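Local structure of acyl-CoA dehydrogenase (Slackia heliotrinireducens, 4RM7) at residues I77-C87 / A251-E262; L94-F103 / L241-T249. The protein belongs to the acyl-CoA dehydrogenase family, in which a helical N-terminal domain, a middle beta domain and a helical C-terminal domain pack together, here in a four-chain assembly. All blocks are in the same frame, centred on the assembly; numbering follows the deposited sequence.

Interaction 1: residues I77-C87 / A251-E262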
ATOM      1  N   ILE A  77      -6.916   3.601 -29.281  1.00 39.11           N
ATOM      2  CA  ILE A  77      -6.885   2.409 -28.428  1.00 36.63           C
ATOM      3  C   ILE A  77      -7.548   2.604 -27.072  1.00 40.41           C
ATOM      4  O   ILE A  77      -8.293   1.735 -26.621  1.00 45.65           O
ATOM      5  CB  ILE A  77      -5.458   1.937 -28.223  1.00 37.03           C
ATOM      6  CG1 ILE A  77      -4.884   1.505 -29.567  1.00 37.70           C
ATOM      7  CG2 ILE A  77      -5.402   0.780 -27.202  1.00 41.18           C
ATOM      8  CD1 ILE A  77      -3.401   1.582 -29.622  1.00 49.20           C
ATOM      9  N   GLU A  78      -7.314   3.746 -26.429  1.00 43.77           N
ATOM     10  CA  GLU A  78      -7.957   4.005 -25.139  1.00 41.69           C
ATOM     11  C   GLU A  78      -9.487   4.044 -25.291  1.00 42.84           C
ATOM     12  O   GLU A  78     -10.207   3.487 -24.471  1.00 46.92           O
ATOM     13  CB  GLU A  78      -7.448   5.310 -24.515  1.00 35.80           C
ATOM     14  CG  GLU A  78      -8.309   5.836 -23.376  1.00 31.74           C
ATOM     15  CD  GLU A  78      -7.955   7.266 -22.926  1.00 41.68           C
ATOM     16  OE1 GLU A  78      -7.476   8.064 -23.754  1.00 46.95           O
ATOM     17  OE2 GLU A  78      -8.168   7.601 -21.733  1.00 46.64           O
ATOM     18  N   GLU A  79      -9.982   4.666 -26.356  1.00 39.83           N
ATOM     19  CA  GLU A  79     -11.420   4.790 -26.524  1.00 32.77           C
ATOM     20  C   GLU A  79     -12.110   3.466 -26.855  1.00 41.16           C
ATOM     21  O   GLU A  79     -13.202   3.197 -26.353  1.00 39.41           O
ATOM     22  CB  GLU A  79     -11.752   5.827 -27.602  1.00 36.69           C
ATOM     23  CG  GLU A  79     -13.263   6.101 -27.804  1.00 43.38           C
ATOM     24  CD  GLU A  79     -14.028   6.592 -26.542  1.00 64.29           C
ATOM     25  OE1 GLU A  79     -13.454   6.719 -25.429  1.00 69.13           O
ATOM     26  OE2 GLU A  79     -15.238   6.861 -26.674  1.00 62.20           O
ATOM     27  N   LEU A  80     -11.483   2.633 -27.685  1.00 39.31           N
ATOM     28  CA  LEU A  80     -12.096   1.363 -28.052  1.00 36.22           C
ATOM     29  C   LEU A  80     -12.096   0.426 -26.847  1.00 37.30           C
ATOM     30  O   LEU A  80     -13.041  -0.328 -26.639  1.00 41.21           O
ATOM     31  CB  LEU A  80     -11.364   0.725 -29.240  1.00 37.82           C
ATOM     32  CG  LEU A  80     -11.565   1.531 -30.522  1.00 42.81           C
ATOM     33  CD1 LEU A  80     -10.826   0.915 -31.657  1.00 44.00           C
ATOM     34  CD2 LEU A  80     -13.053   1.662 -30.848  1.00 43.21           C
ATOM     35  N   SER A  81     -11.037   0.493 -26.048  1.00 36.23           N
ATOM     36  CA  SER A  81     -10.929  -0.321 -24.841  1.00 39.89           C
ATOM     37  C   SER A  81     -11.931   0.142 -23.811  1.00 42.51           C
ATOM     38  O   SER A  81     -12.423  -0.662 -23.016  1.00 47.22           O
ATOM     39  CB  SER A  81      -9.521  -0.252 -24.243  1.00 42.68           C
ATOM     40  OG  SER A  81      -8.545  -0.604 -25.204  1.00 43.63           O
ATOM     41  N   ARG A  82     -12.230   1.441 -23.829  1.00 39.80           N
ATOM     42  CA  ARG A  82     -13.186   2.011 -22.887  1.00 39.26           C
ATOM     43  C   ARG A  82     -14.600   1.561 -23.217  1.00 42.51           C
ATOM     44  O   ARG A  82     -15.322   1.082 -22.350  1.00 43.16           O
ATOM     45  CB  ARG A  82     -13.129   3.536 -22.893  1.00 36.47           C
ATOM     46  CG  ARG A  82     -14.067   4.196 -21.878  1.00 36.75           C
ATOM     47  CD  ARG A  82     -14.165   5.704 -22.122  1.00 34.92           C
ATOM     48  NE  ARG A  82     -14.910   6.000 -23.330  1.00 34.18           N
ATOM     49  CZ  ARG A  82     -16.233   5.884 -23.414  1.00 40.00           C
ATOM     50  NH1 ARG A  82     -16.935   5.482 -22.356  1.00 43.33           N
ATOM     51  NH2 ARG A  82     -16.854   6.154 -24.553  1.00 39.42           N
ATOM     52  N   ILE A  83     -14.989   1.736 -24.476  1.00 40.44           N
ATOM     53  CA  ILE A  83     -16.314   1.346 -24.930  1.00 39.06           C
ATOM     54  C   ILE A  83     -16.509  -0.161 -24.809  1.00 44.35           C
ATOM     55  O   ILE A  83     -17.555  -0.609 -24.370  1.00 46.19           O
ATOM     56  CB  ILE A  83     -16.562   1.782 -26.390  1.00 40.15           C
ATOM     57  CG1 ILE A  83     -16.602   3.305 -26.502  1.00 42.46           C
ATOM     58  CG2 ILE A  83     -17.860   1.185 -26.930  1.00 32.37           C
ATOM     59  CD1 ILE A  83     -16.386   3.783 -27.914  1.00 45.74           C
ATOM     60  N   SER A  84     -15.499  -0.946 -25.168  1.00 44.14           N
ATOM     61  CA  SER A  84     -15.668  -2.400 -25.178  1.00 43.05           C
ATOM     62  C   SER A  84     -15.509  -3.046 -23.812  1.00 46.40           C
ATOM     63  O   SER A  84     -16.091  -4.083 -23.558  1.00 47.10           O
ATOM     64  CB  SER A  84     -14.676  -3.050 -26.130  1.00 36.20           C
ATOM     65  OG  SER A  84     -13.392  -2.986 -25.579  1.00 43.14           O
ATOM     66  N   GLY A  85     -14.698  -2.450 -22.942  1.00 43.63           N
ATOM     67  CA  GLY A  85     -14.366  -3.074 -21.670  1.00 37.00           C
ATOM     68  C   GLY A  85     -13.557  -4.338 -21.912  1.00 40.28           C
ATOM     69  O   GLY A  85     -13.595  -5.298 -21.139  1.00 44.15           O
ATOM     70  N   ALA A  86     -12.817  -4.352 -23.010  1.00 40.09           N
ATOM     71  CA  ALA A  86     -12.165  -5.582 -23.409  1.00 44.01           C
ATOM     72  C   ALA A  86     -10.802  -5.316 -24.000  1.00 44.30           C
ATOM     73  O   ALA A  86     -10.476  -4.186 -24.365  1.00 48.68           O
ATOM     74  CB  ALA A  86     -13.042  -6.353 -24.406  1.00 38.38           C
ATOM     75  N   CYS A  87     -10.005  -6.375 -24.071  1.00 45.16           N
ATOM     76  CA  CYS A  87      -8.740  -6.352 -24.775  1.00 44.32           C
ATOM     77  C   CYS A  87      -8.986  -6.637 -26.243  1.00 50.84           C
ATOM     78  O   CYS A  87      -9.411  -7.727 -26.591  1.00 67.46           O
ATOM     79  CB  CYS A  87      -7.781  -7.383 -24.189  1.00 43.80           C
ATOM     80  SG  CYS A  87      -6.104  -7.189 -24.805  1.00 56.73           S
ATOM     81  N   ALA A 251      -2.220   2.254 -22.883  1.00 35.24           N
ATOM     82  CA  ALA A 251      -3.441   2.887 -23.359  1.00 33.41           C
ATOM     83  C   ALA A 251      -4.646   1.928 -23.251  1.00 42.16           C
ATOM     84  O   ALA A 251      -5.753   2.343 -22.895  1.00 40.42           O
ATOM     85  CB  ALA A 251      -3.258   3.371 -24.795  1.00 29.73           C
ATOM     86  N   ALA A 252      -4.428   0.647 -23.546  1.00 44.85           N
ATOM     87  CA  ALA A 252      -5.486  -0.341 -23.393  1.00 40.28           C
ATOM     88  C   ALA A 252      -5.857  -0.503 -21.928  1.00 40.71           C
ATOM     89  O   ALA A 252      -7.036  -0.611 -21.593  1.00 45.16           O
ATOM     90  CB  ALA A 252      -5.072  -1.709 -24.000  1.00 28.10           C
ATOM     91  N   ALA A 253      -4.854  -0.523 -21.054  1.00 41.98           N
ATOM     92  CA  ALA A 253      -5.113  -0.700 -19.630  1.00 39.80           C
ATOM     93  C   ALA A 253      -5.943   0.473 -19.086  1.00 42.70           C
ATOM     94  O   ALA A 253      -6.894   0.294 -18.314  1.00 45.00           O
ATOM     95  CB  ALA A 253      -3.823  -0.829 -18.888  1.00 33.73           C
ATOM     96  N   LEU A 254      -5.581   1.671 -19.523  1.00 30.58           N
ATOM     97  CA  LEU A 254      -6.250   2.888 -19.109  1.00 34.40           C
ATOM     98  C   LEU A 254      -7.718   2.869 -19.553  1.00 40.91           C
ATOM     99  O   LEU A 254      -8.639   3.170 -18.790  1.00 41.10           O
ATOM    100  CB  LEU A 254      -5.523   4.085 -19.699  1.00 33.90           C
ATOM    101  CG  LEU A 254      -6.204   5.444 -19.625  1.00 41.79           C
ATOM    102  CD1 LEU A 254      -6.428   5.856 -18.165  1.00 35.54           C
ATOM    103  CD2 LEU A 254      -5.374   6.473 -20.398  1.00 35.94           C
ATOM    104  N   GLY A 255      -7.918   2.509 -20.805  1.00 34.24           N
ATOM    105  CA  GLY A 255      -9.243   2.437 -21.363  1.00 29.35           C
ATOM    106  C   GLY A 255     -10.107   1.455 -20.606  1.00 34.57           C
ATOM    107  O   GLY A 255     -11.233   1.781 -20.232  1.00 38.11           O
ATOM    108  N   GLU A 256      -9.602   0.246 -20.384  1.00 33.27           N
ATOM    109  CA  GLU A 256     -10.413  -0.760 -19.718  1.00 34.18           C
ATOM    110  C   GLU A 256     -10.704  -0.320 -18.282  1.00 36.17           C
ATOM    111  O   GLU A 256     -11.833  -0.453 -17.803  1.00 35.93           O
ATOM    112  CB  GLU A 256      -9.726  -2.120 -19.734  1.00 34.29           C
ATOM    113  CG  GLU A 256      -9.549  -2.701 -21.112  1.00 36.59           C
ATOM    114  CD  GLU A 256      -9.295  -4.200 -21.067  1.00 42.03           C
ATOM    115  OE1 GLU A 256      -8.188  -4.643 -21.446  1.00 41.98           O
ATOM    116  OE2 GLU A 256     -10.211  -4.941 -20.660  1.00 44.02           O
ATOM    117  N   ALA A 257      -9.676   0.194 -17.604  1.00 28.61           N
ATOM    118  CA  ALA A 257      -9.823   0.699 -16.250  1.00 32.73           C
ATOM    119  C   ALA A 257     -10.901   1.779 -16.210  1.00 38.15           C
ATOM    120  O   ALA A 257     -11.732   1.836 -15.302  1.00 44.62           O
ATOM    121  CB  ALA A 257      -8.471   1.256 -15.728  1.00 29.06           C
ATOM    122  N   GLN A 258     -10.897   2.625 -17.224  1.00 32.56           N
ATOM    123  CA  GLN A 258     -11.867   3.697 -17.289  1.00 33.24           C
ATOM    124  C   GLN A 258     -13.294   3.130 -17.402  1.00 38.05           C
ATOM    125  O   GLN A 258     -14.244   3.719 -16.873  1.00 44.55           O
ATOM    126  CB  GLN A 258     -11.539   4.621 -18.465  1.00 31.66           C
ATOM    127  CG  GLN A 258     -12.490   5.775 -18.615  1.00 37.04           C
ATOM    128  CD  GLN A 258     -12.429   6.711 -17.432  1.00 44.91           C
ATOM    129  OE1 GLN A 258     -11.434   7.389 -17.237  1.00 48.80           O
ATOM    130  NE2 GLN A 258     -13.498   6.755 -16.634  1.00 47.83           N
ATOM    131  N   ALA A 259     -13.435   1.987 -18.083  1.00 35.61           N
ATOM    132  CA  ALA A 259     -14.741   1.353 -18.280  1.00 37.80           C
ATOM    133  C   ALA A 259     -15.264   0.799 -16.958  1.00 42.84           C
ATOM    134  O   ALA A 259     -16.451   0.921 -16.645  1.00 52.32           O
ATOM    135  CB  ALA A 259     -14.649   0.252 -19.316  1.00 37.74           C
ATOM    136  N   ALA A 260     -14.358   0.205 -16.187  1.00 34.54           N
ATOM    137  CA  ALA A 260     -14.665  -0.280 -14.853  1.00 37.18           C
ATOM    138  C   ALA A 260     -15.114   0.849 -13.922  1.00 40.88           C
ATOM    139  O   ALA A 260     -16.020   0.678 -13.106  1.00 44.61           O
ATOM    140  CB  ALA A 260     -13.457  -0.984 -14.265  1.00 31.88           C
HETATM  141  N   MSE A 261     -14.465   1.998 -14.043  1.00 36.88           N
HETATM  142  CA  MSE A 261     -14.818   3.138 -13.218  1.00 41.33           C
HETATM  143  C   MSE A 261     -16.233   3.633 -13.552  1.00 41.79           C
HETATM  144  O   MSE A 261     -17.041   3.863 -12.650  1.00 38.60           O
HETATM  145  CB  MSE A 261     -13.799   4.265 -13.385  1.00 39.00           C
HETATM  146  CG  MSE A 261     -14.223   5.556 -12.719  1.00 45.29           C
HETATM  147 SE   MSE A 261     -14.190   5.415 -10.772  0.69 51.95          SE
HETATM  148  CE  MSE A 261     -14.033   7.317 -10.423  1.00 52.60           C
ATOM    149  N   GLU A 262     -16.533   3.781 -14.840  1.00 34.46           N
ATOM    150  CA  GLU A 262     -17.896   4.114 -15.259  1.00 36.47           C
ATOM    151  C   GLU A 262     -18.964   3.180 -14.678  1.00 43.89           C
ATOM    152  O   GLU A 262     -20.014   3.652 -14.216  1.00 54.37           O
ATOM    153  CB  GLU A 262     -18.000   4.124 -16.767  1.00 33.69           C
ATOM    154  CG  GLU A 262     -17.170   5.211 -17.388  1.00 44.41           C
ATOM    155  CD  GLU A 262     -17.045   5.056 -18.892  1.00 56.35           C
ATOM    156  OE1 GLU A 262     -17.670   4.121 -19.445  1.00 59.82           O
ATOM    157  OE2 GLU A 262     -16.327   5.869 -19.525  1.00 58.47           O
TER
HETATM  158  O   HOH W   1     -17.901   1.835 -21.180  1.00 51.48           O
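R82 reaches across to E262 in a salt bridge, NH1 to OE2 at 2.9 Å. It meets the syn lone pair of OE2 through a bent bond (142° at the hydrogen), the oxygen 22° out of the guanidinium plane. The other two nitrogens are taken by E79 on R82's own helix: NE and NH2 hold its two carboxylate oxygens side-on, NE to OE1 at 2.7 Å. The R82 chain is extended as far as CD, then bent at chi3 (71°), turning the guanidinium toward both acids. A water donating to R82 O and E262 OE1 adds an indirect link.

Alongside this network the helices cross at a shallow angle with the same N-to-C sense, their axes 6.9 Å apart. The close approach rests mainly on G255, which puts no side chain between the backbones; A259 CB meets R82 O, and A251 probably helps. G255 CA touches E78 O at 3.4 Å and G255 O meets R82 CA at 3.3 Å, both as CA-H...O contacts. S81 OG, bonded back to I77 O, lies 3.6 Å from A252 CA, while I77 CG2 packs on A251 CB and A252 CB. E78 lies against L254, but its carboxylate pairs with R299. E256 lays its carboxylate against the A86-C87 backbone and bonds to Y362.

Chemically, a glycine-dependent backbone contact is flanked by a charge network that engages all three R82 nitrogens and probably keeps E79 and E262 ionised.

Interaction 2: residues L94-F103 / L241-T249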
ATOM      1  N   LEU A  94      -1.400  -2.952 -34.946  1.00 53.33           N
ATOM      2  CA  LEU A  94      -0.659  -1.722 -35.218  1.00 53.85           C
ATOM      3  C   LEU A  94       0.829  -1.927 -34.992  1.00 57.34           C
ATOM      4  O   LEU A  94       1.643  -1.445 -35.759  1.00 59.74           O
ATOM      5  CB  LEU A  94      -1.153  -0.556 -34.357  1.00 48.38           C
ATOM      6  CG  LEU A  94      -2.595  -0.104 -34.606  1.00 50.46           C
ATOM      7  CD1 LEU A  94      -2.888   1.187 -33.867  1.00 52.14           C
ATOM      8  CD2 LEU A  94      -2.875   0.034 -36.089  1.00 55.88           C
ATOM      9  N   LEU A  95       1.180  -2.662 -33.948  1.00 56.49           N
ATOM     10  CA  LEU A  95       2.581  -2.860 -33.632  1.00 50.67           C
ATOM     11  C   LEU A  95       3.231  -3.810 -34.639  1.00 50.37           C
ATOM     12  O   LEU A  95       4.379  -3.617 -35.051  1.00 52.71           O
ATOM     13  CB  LEU A  95       2.734  -3.399 -32.213  1.00 46.79           C
ATOM     14  CG  LEU A  95       4.174  -3.715 -31.805  1.00 46.59           C
ATOM     15  CD1 LEU A  95       4.981  -2.432 -31.634  1.00 38.54           C
ATOM     16  CD2 LEU A  95       4.216  -4.556 -30.549  1.00 45.40           C
ATOM     17  N   GLN A  96       2.483  -4.835 -35.032  1.00 48.73           N
ATOM     18  CA  GLN A  96       2.986  -5.860 -35.937  1.00 49.88           C
ATOM     19  C   GLN A  96       3.222  -5.270 -37.306  1.00 51.63           C
ATOM     20  O   GLN A  96       4.136  -5.673 -38.020  1.00 54.82           O
ATOM     21  CB  GLN A  96       2.012  -7.027 -36.043  1.00 52.12           C
ATOM     22  CG  GLN A  96       2.141  -8.038 -34.931  1.00 61.24           C
ATOM     23  CD  GLN A  96       1.370  -9.304 -35.235  1.00 77.19           C
ATOM     24  OE1 GLN A  96       1.524 -10.325 -34.553  1.00 84.32           O
ATOM     25  NE2 GLN A  96       0.524  -9.244 -36.268  1.00 79.30           N
ATOM     26  N   LEU A  97       2.375  -4.316 -37.656  1.00 57.44           N
ATOM     27  CA  LEU A  97       2.475  -3.608 -38.912  1.00 62.07           C
ATOM     28  C   LEU A  97       3.737  -2.781 -38.924  1.00 64.24           C
ATOM     29  O   LEU A  97       4.521  -2.814 -39.870  1.00 71.50           O
ATOM     30  CB  LEU A  97       1.265  -2.705 -39.114  1.00 61.45           C
ATOM     31  CG  LEU A  97       1.199  -2.114 -40.518  1.00 66.46           C
ATOM     32  CD1 LEU A  97       1.307  -3.233 -41.550  1.00 67.83           C
ATOM     33  CD2 LEU A  97      -0.073  -1.306 -40.712  1.00 62.29           C
ATOM     34  N   GLN A  98       3.918  -2.039 -37.847  1.00 61.34           N
ATOM     35  CA  GLN A  98       5.055  -1.151 -37.700  1.00 58.12           C
ATOM     36  C   GLN A  98       6.372  -1.919 -37.736  1.00 58.78           C
ATOM     37  O   GLN A  98       7.297  -1.546 -38.460  1.00 65.55           O
ATOM     38  CB  GLN A  98       4.926  -0.372 -36.403  1.00 52.62           C
ATOM     39  CG  GLN A  98       5.877   0.780 -36.289  1.00 61.63           C
ATOM     40  CD  GLN A  98       5.480   1.719 -35.180  1.00 64.98           C
ATOM     41  OE1 GLN A  98       4.321   1.735 -34.750  1.00 67.36           O
ATOM     42  NE2 GLN A  98       6.441   2.495 -34.690  1.00 62.85           N
ATOM     43  N   ILE A  99       6.434  -3.001 -36.961  1.00 55.22           N
ATOM     44  CA  ILE A  99       7.603  -3.873 -36.910  1.00 53.53           C
ATOM     45  C   ILE A  99       7.928  -4.506 -38.265  1.00 58.15           C
ATOM     46  O   ILE A  99       9.094  -4.580 -38.662  1.00 64.83           O
ATOM     47  CB  ILE A  99       7.403  -4.975 -35.870  1.00 47.58           C
ATOM     48  CG1 ILE A  99       7.554  -4.400 -34.471  1.00 49.01           C
ATOM     49  CG2 ILE A  99       8.400  -6.093 -36.055  1.00 41.77           C
ATOM     50  CD1 ILE A  99       7.242  -5.404 -33.397  1.00 52.71           C
ATOM     51  N   LEU A 100       6.906  -4.952 -38.981  1.00 55.94           N
ATOM     52  CA  LEU A 100       7.126  -5.479 -40.325  1.00 57.34           C
ATOM     53  C   LEU A 100       7.746  -4.430 -41.248  1.00 56.32           C
ATOM     54  O   LEU A 100       8.715  -4.724 -41.946  1.00 59.41           O
ATOM     55  CB  LEU A 100       5.827  -5.989 -40.950  1.00 53.87           C
ATOM     56  CG  LEU A 100       6.103  -6.546 -42.348  1.00 51.55           C
ATOM     57  CD1 LEU A 100       6.998  -7.736 -42.219  1.00 52.60           C
ATOM     58  CD2 LEU A 100       4.844  -6.899 -43.112  1.00 53.52           C
ATOM     59  N   GLU A 101       7.190  -3.218 -41.252  1.00 52.27           N
ATOM     60  CA  GLU A 101       7.695  -2.147 -42.113  1.00 55.83           C
ATOM     61  C   GLU A 101       9.155  -1.842 -41.824  1.00 60.63           C
ATOM     62  O   GLU A 101       9.955  -1.667 -42.744  1.00 72.08           O
ATOM     63  CB  GLU A 101       6.872  -0.870 -41.952  1.00 59.58           C
ATOM     64  CG  GLU A 101       5.506  -0.911 -42.620  1.00 63.33           C
ATOM     65  CD  GLU A 101       4.680   0.355 -42.381  1.00 71.23           C
ATOM     66  OE1 GLU A 101       5.009   1.152 -41.477  1.00 71.11           O
ATOM     67  OE2 GLU A 101       3.690   0.553 -43.108  1.00 80.96           O
ATOM     68  N   ALA A 102       9.496  -1.800 -40.544  1.00 56.51           N
ATOM     69  CA  ALA A 102      10.852  -1.472 -40.108  1.00 52.82           C
ATOM     70  C   ALA A 102      11.897  -2.450 -40.629  1.00 61.30           C
ATOM     71  O   ALA A 102      12.988  -2.032 -41.006  1.00 80.71           O
ATOM     72  CB  ALA A 102      10.910  -1.408 -38.578  1.00 46.09           C
ATOM     73  N   PHE A 103      11.575  -3.741 -40.671  1.00 57.94           N
ATOM     74  CA  PHE A 103      12.610  -4.746 -40.944  1.00 56.68           C
ATOM     75  C   PHE A 103      12.583  -5.343 -42.347  1.00 62.19           C
ATOM     76  O   PHE A 103      13.490  -6.092 -42.727  1.00 65.01           O
ATOM     77  CB  PHE A 103      12.521  -5.876 -39.923  1.00 50.65           C
ATOM     78  CG  PHE A 103      13.088  -5.519 -38.594  1.00 59.76           C
ATOM     79  CD1 PHE A 103      14.441  -5.688 -38.338  1.00 66.18           C
ATOM     80  CD2 PHE A 103      12.284  -4.997 -37.604  1.00 57.82           C
ATOM     81  CE1 PHE A 103      14.978  -5.354 -37.112  1.00 57.83           C
ATOM     82  CE2 PHE A 103      12.818  -4.657 -36.377  1.00 56.76           C
ATOM     83  CZ  PHE A 103      14.166  -4.838 -36.133  1.00 57.95           C
ATOM     84  N   LEU A 241      11.168  -0.561 -31.144  1.00 44.52           N
ATOM     85  CA  LEU A 241       9.807  -0.794 -31.601  1.00 47.79           C
ATOM     86  C   LEU A 241       8.904  -1.355 -30.496  1.00 48.37           C
ATOM     87  O   LEU A 241       7.732  -0.983 -30.396  1.00 46.96           O
ATOM     88  CB  LEU A 241       9.817  -1.719 -32.801  1.00 57.14           C
ATOM     89  CG  LEU A 241      10.283  -0.927 -34.015  1.00 65.88           C
ATOM     90  CD1 LEU A 241      10.774  -1.858 -35.090  1.00 72.52           C
ATOM     91  CD2 LEU A 241       9.148  -0.064 -34.525  1.00 61.94           C
ATOM     92  N   LEU A 242       9.459  -2.219 -29.653  1.00 46.71           N
ATOM     93  CA  LEU A 242       8.694  -2.814 -28.572  1.00 48.06           C
ATOM     94  C   LEU A 242       8.287  -1.779 -27.509  1.00 52.07           C
ATOM     95  O   LEU A 242       7.338  -1.993 -26.768  1.00 55.50           O
ATOM     96  CB  LEU A 242       9.486  -3.947 -27.927  1.00 52.10           C
ATOM     97  CG  LEU A 242       9.862  -5.061 -28.898  1.00 56.82           C
ATOM     98  CD1 LEU A 242      10.665  -6.131 -28.195  1.00 63.10           C
ATOM     99  CD2 LEU A 242       8.610  -5.643 -29.511  1.00 55.53           C
ATOM    100  N   GLU A 243       8.983  -0.650 -27.434  1.00 49.89           N
ATOM    101  CA  GLU A 243       8.518   0.402 -26.543  1.00 47.60           C
ATOM    102  C   GLU A 243       7.152   0.957 -26.982  1.00 55.06           C
ATOM    103  O   GLU A 243       6.288   1.210 -26.146  1.00 55.73           O
ATOM    104  CB  GLU A 243       9.554   1.508 -26.446  1.00 49.15           C
ATOM    105  CG  GLU A 243      10.810   1.042 -25.711  1.00 57.09           C
ATOM    106  CD  GLU A 243      11.812   2.156 -25.477  1.00 73.66           C
ATOM    107  OE1 GLU A 243      11.415   3.209 -24.932  1.00 72.48           O
ATOM    108  OE2 GLU A 243      13.002   1.972 -25.829  1.00 85.04           O
ATOM    109  N   TYR A 244       6.938   1.125 -28.280  1.00 57.98           N
ATOM    110  CA  TYR A 244       5.606   1.466 -28.759  1.00 56.59           C
ATOM    111  C   TYR A 244       4.586   0.472 -28.216  1.00 56.30           C
ATOM    112  O   TYR A 244       3.488   0.850 -27.817  1.00 63.50           O
ATOM    113  CB  TYR A 244       5.551   1.477 -30.286  1.00 57.73           C
ATOM    114  CG  TYR A 244       6.379   2.558 -30.922  1.00 61.50           C
ATOM    115  CD1 TYR A 244       5.917   3.853 -30.987  1.00 58.59           C
ATOM    116  CD2 TYR A 244       7.630   2.281 -31.450  1.00 66.26           C
ATOM    117  CE1 TYR A 244       6.677   4.853 -31.560  1.00 60.44           C
ATOM    118  CE2 TYR A 244       8.404   3.274 -32.031  1.00 67.12           C
ATOM    119  CZ  TYR A 244       7.919   4.558 -32.089  1.00 66.10           C
ATOM    120  OH  TYR A 244       8.668   5.555 -32.670  1.00 66.71           O
ATOM    121  N   GLY A 245       4.952  -0.801 -28.189  1.00 46.36           N
ATOM    122  CA  GLY A 245       4.040  -1.822 -27.699  1.00 43.25           C
ATOM    123  C   GLY A 245       3.643  -1.578 -26.252  1.00 44.56           C
ATOM    124  O   GLY A 245       2.530  -1.886 -25.846  1.00 44.13           O
ATOM    125  N   ARG A 246       4.557  -1.010 -25.467  1.00 43.23           N
ATOM    126  CA  ARG A 246       4.260  -0.676 -24.089  1.00 37.60           C
ATOM    127  C   ARG A 246       3.277   0.487 -24.008  1.00 40.31           C
ATOM    128  O   ARG A 246       2.381   0.482 -23.165  1.00 44.18           O
ATOM    129  CB  ARG A 246       5.534  -0.338 -23.328  1.00 37.96           C
ATOM    130  CG  ARG A 246       6.455  -1.501 -23.218  1.00 40.94           C
ATOM    131  CD  ARG A 246       7.581  -1.259 -22.293  1.00 40.40           C
ATOM    132  NE  ARG A 246       8.521  -2.368 -22.399  1.00 50.19           N
ATOM    133  CZ  ARG A 246       9.802  -2.234 -22.698  1.00 56.83           C
ATOM    134  NH1 ARG A 246      10.319  -1.032 -22.899  1.00 69.11           N
ATOM    135  NH2 ARG A 246      10.565  -3.306 -22.784  1.00 65.35           N
ATOM    136  N   VAL A 247       3.425   1.474 -24.888  1.00 37.86           N
ATOM    137  CA  VAL A 247       2.489   2.590 -24.884  1.00 38.87           C
ATOM    138  C   VAL A 247       1.079   2.092 -25.229  1.00 40.39           C
ATOM    139  O   VAL A 247       0.110   2.407 -24.535  1.00 43.68           O
ATOM    140  CB  VAL A 247       2.921   3.704 -25.845  1.00 43.56           C
ATOM    141  CG1 VAL A 247       1.975   4.881 -25.716  1.00 44.31           C
ATOM    142  CG2 VAL A 247       4.366   4.145 -25.524  1.00 41.37           C
ATOM    143  N   PHE A 248       0.987   1.281 -26.274  1.00 43.32           N
ATOM    144  CA  PHE A 248      -0.261   0.654 -26.676  1.00 38.62           C
ATOM    145  C   PHE A 248      -0.910  -0.116 -25.544  1.00 39.66           C
ATOM    146  O   PHE A 248      -2.105   0.024 -25.299  1.00 42.19           O
ATOM    147  CB  PHE A 248      -0.024  -0.285 -27.853  1.00 37.37           C
ATOM    148  CG  PHE A 248       0.319   0.423 -29.116  1.00 37.91           C
ATOM    149  CD1 PHE A 248       0.139   1.798 -29.219  1.00 32.51           C
ATOM    150  CD2 PHE A 248       0.827  -0.278 -30.207  1.00 41.30           C
ATOM    151  CE1 PHE A 248       0.456   2.455 -30.386  1.00 37.90           C
ATOM    152  CE2 PHE A 248       1.149   0.375 -31.386  1.00 43.28           C
ATOM    153  CZ  PHE A 248       0.973   1.743 -31.480  1.00 38.75           C
ATOM    154  N   THR A 249      -0.118  -0.926 -24.858  1.00 37.01           N
ATOM    155  CA  THR A 249      -0.640  -1.759 -23.790  1.00 35.75           C
ATOM    156  C   THR A 249      -1.148  -0.915 -22.628  1.00 38.93           C
ATOM    157  O   THR A 249      -2.190  -1.202 -22.029  1.00 41.24           O
ATOM    158  CB  THR A 249       0.424  -2.739 -23.306  1.00 38.17           C
ATOM    159  OG1 THR A 249       0.594  -3.737 -24.306  1.00 49.11           O
ATOM    160  CG2 THR A 249      -0.002  -3.414 -22.035  1.00 41.64           C
TER
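L95 faces G245 and I99 faces L241 where helices 94-103 and 241-249 run almost antiparallel (168°), their axes approaching to 9.8 Å. One side chain packs as a knob into a hole here, within the helical part of the acyl-CoA dehydrogenase fold, and the contact joins the N-terminal and C-terminal family regions. The knob is L241, whose side chain enters a hole formed by Q98, I99, A102 and F103. Its two methyls part company there: CD1 goes to A102 CB, 3.5 Å away, and also lies by CE2 of the F103 ring, whereas CD2 turns to the stem of Q98, meeting CG at 3.8 Å. I99 CG1 packs on L241 CB, and I99 CD1 reaches L242 CD2.

Q98 supplies the polar element. With CG anti to the backbone N (chi1 -167°) and the rest of the chain extended, the amide is carried across to Y244 and NE2 sits 3.3 Å above the centre of that ring. The amide and ring planes are 56° apart, so the group is tilted over the face and does not stack flat on it; Y244 also meets the ring of Y309.

At G245 the absence of a side chain leaves room for L95, whose CD2 lies 4.0 Å from G245 CA. The other methyl, L95 CD1, meets L241 O at 3.3 Å and lies near G245 N. Farther along, F248 closes the interface: L94 CB packs on its CE2, and the backbone N of L95 approaches the ring edge, 4.0 Å from that same F248 CE2.

In the fold
Both interactions are built on helix 234-270, the long first helix of the C-terminal region, with centres about 20 Å apart. Interaction 2 uses its earlier part and interaction 1 its later part. Their partners, helices 70-84 and 90-103, follow each other in the chain, and they meet the long helix in reverse order, so interaction 2 is nested inside the loop closed by interaction 1. The intervening chain includes the strands of the middle domain. The two sites touch, as I77 CD1 packs on F248 CD1 at 3.6 Å. Together they illustrate how a single helix can join sequence-distant domains: closely and with small residues at one site, more widely and with large side chains at the other.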